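Local coordinates for uncharacterized protein (Azotobacter vinelandii, PDB 6RK0), which binds heme b and FAD as a flavocytochrome and probably acts as a low-potential terminal oxidase associated with the iron-only nitrogenase, at residues 126-129 and 130-134. Numbering follows the deposited sequence.
Sequences EAVK and AEKLR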
loop_
_atom_site.group_PDB
_atom_site.type_symbol
_atom_site.label_atom_id
_atom_site.label_comp_id
_atom_site.label_asym_id
_atom_site.label_seq_id
_atom_site.Cartn_x
_atom_site.Cartn_y
_atom_site.Cartn_z
ATOM N N GLU A 126 27.845 12.144 3.489
ATOM C CA GLU A 126 27.508 11.322 4.645
ATOM C C GLU A 126 26.933 12.134 5.795
ATOM O O GLU A 126 26.101 11.627 6.564
ATOM C CB GLU A 126 28.726 10.522 5.122
ATOM C CG GLU A 126 29.368 9.630 4.075
ATOM C CD GLU A 126 28.588 8.369 3.745
ATOM O OE1 GLU A 126 27.606 8.021 4.420
ATOM O OE2 GLU A 126 28.961 7.695 2.743
ATOM N N ALA A 127 27.406 13.372 5.972
ATOM C CA ALA A 127 26.910 14.207 7.059
ATOM C C ALA A 127 25.467 14.617 6.800
ATOM O O ALA A 127 24.639 14.615 7.719
ATOM C CB ALA A 127 27.814 15.422 7.241
ATOM N N VAL A 128 25.141 14.964 5.551
ATOM C CA VAL A 128 23.757 15.272 5.210
ATOM C C VAL A 128 22.873 14.047 5.388
ATOM O O VAL A 128 21.781 14.127 5.951
ATOM C CB VAL A 128 23.669 15.811 3.780
ATOM C CG1 VAL A 128 22.211 16.055 3.392
ATOM C CG2 VAL A 128 24.458 17.132 3.686
ATOM N N LYS A 129 23.362 12.893 4.968
ATOM C CA LYS A 129 22.589 11.664 5.104
ATOM C C LYS A 129 22.240 11.408 6.568
ATOM O O LYS A 129 21.095 11.084 6.900
ATOM C CB LYS A 129 23.422 10.536 4.515
ATOM C CG LYS A 129 22.722 9.227 4.433
ATOM C CD LYS A 129 23.745 8.062 4.221
ATOM C CE LYS A 129 24.490 8.069 2.898
ATOM N NZ LYS A 129 25.461 6.911 2.965
ATOM N N ALA A 130 23.212 11.577 7.471
ATOM C CA ALA A 130 22.954 11.344 8.893
ATOM C C ALA A 130 21.922 12.326 9.437
ATOM O O ALA A 130 21.061 11.964 10.259
ATOM C CB ALA A 130 24.259 11.416 9.690
ATOM N N GLU A 131 21.986 13.571 8.979
ATOM C CA GLU A 131 20.990 14.541 9.391
ATOM C C GLU A 131 19.591 14.130 8.936
ATOM O O GLU A 131 18.631 14.232 9.707
ATOM C CB GLU A 131 21.402 15.893 8.824
ATOM C CG GLU A 131 20.544 17.020 9.317
ATOM C CD GLU A 131 21.143 18.410 9.164
ATOM O OE1 GLU A 131 22.165 18.595 8.477
ATOM O OE2 GLU A 131 20.585 19.376 9.739
ATOM N N LYS A 132 19.463 13.657 7.695
ATOM C CA LYS A 132 18.155 13.254 7.176
ATOM C C LYS A 132 17.620 12.030 7.924
ATOM O O LYS A 132 16.420 11.950 8.209
ATOM C CB LYS A 132 18.248 12.966 5.674
ATOM C CG LYS A 132 18.749 14.048 4.750
ATOM C CD LYS A 132 17.861 15.254 4.735
ATOM C CE LYS A 132 18.317 16.316 3.777
ATOM N NZ LYS A 132 17.573 17.552 4.101
ATOM N N LEU A 133 18.492 11.066 8.241
ATOM C CA LEU A 133 18.047 9.879 8.985
ATOM C C LEU A 133 17.556 10.239 10.374
ATOM O O LEU A 133 16.575 9.643 10.862
ATOM C CB LEU A 133 19.178 8.856 9.043
ATOM C CG LEU A 133 19.476 8.193 7.687
ATOM C CD1 LEU A 133 20.837 7.506 7.712
ATOM C CD2 LEU A 133 18.357 7.178 7.293
ATOM N N ARG A 134 18.199 11.207 11.040
ATOM C CA ARG A 134 17.672 11.636 12.332
ATOM C C ARG A 134 16.294 12.277 12.170
ATOM O O ARG A 134 15.397 12.052 12.993
ATOM C CB ARG A 134 18.658 12.584 13.029
ATOM C CG ARG A 134 18.112 13.107 14.358
ATOM C CD ARG A 134 19.159 13.790 15.239
ATOM N NE ARG A 134 18.605 14.115 16.568
ATOM C CZ ARG A 134 19.310 14.418 17.665
ATOM N NH1 ARG A 134 20.653 14.505 17.653
ATOM N NH2 ARG A 134 18.654 14.672 18.801
#
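K129 lays the start of its side chain alongside L133, one turn further on in the α-helix 126-140, with CG of K129 4.2 Å from CD1 of L133. The helical register is documented by four successive i to i+4 backbone bonds, from A130 N to E126 O through L133 N to K129 O, all with nearly straight N-H...O geometry. With CG anti to the backbone N (chi1 -174°) and a bend at chi3 (-66°), the K129 chain runs back toward the start of the helix, where NZ forms a salt bridge of 2.8 Å with OE1 of E126. The ammonium group approaches that oxygen on its syn side, 33° out of the carboxylate plane. NZ also donates to the carbonyl O of T159, so one buried charge ties the first turn to strand 159-165. A methionine in place of K129 would probably leave the E126 carboxylate, which already lies close to that of E157, without its cationic mate and the carbonyl of T159 without this donor. L133 continues this inward face: its side chain touches I156, T159 and V161, and its nearest atoms come within about 4 Å of the heme and of the side chain of H72, the axial ligand of the heme iron. V128 and K132 run side by side on another flank, and NZ of K132 forms a salt bridge with E65 on strand 54-65. Their closest side-chain approach is CG1 of V128 to CE of K132, at 3.9 Å.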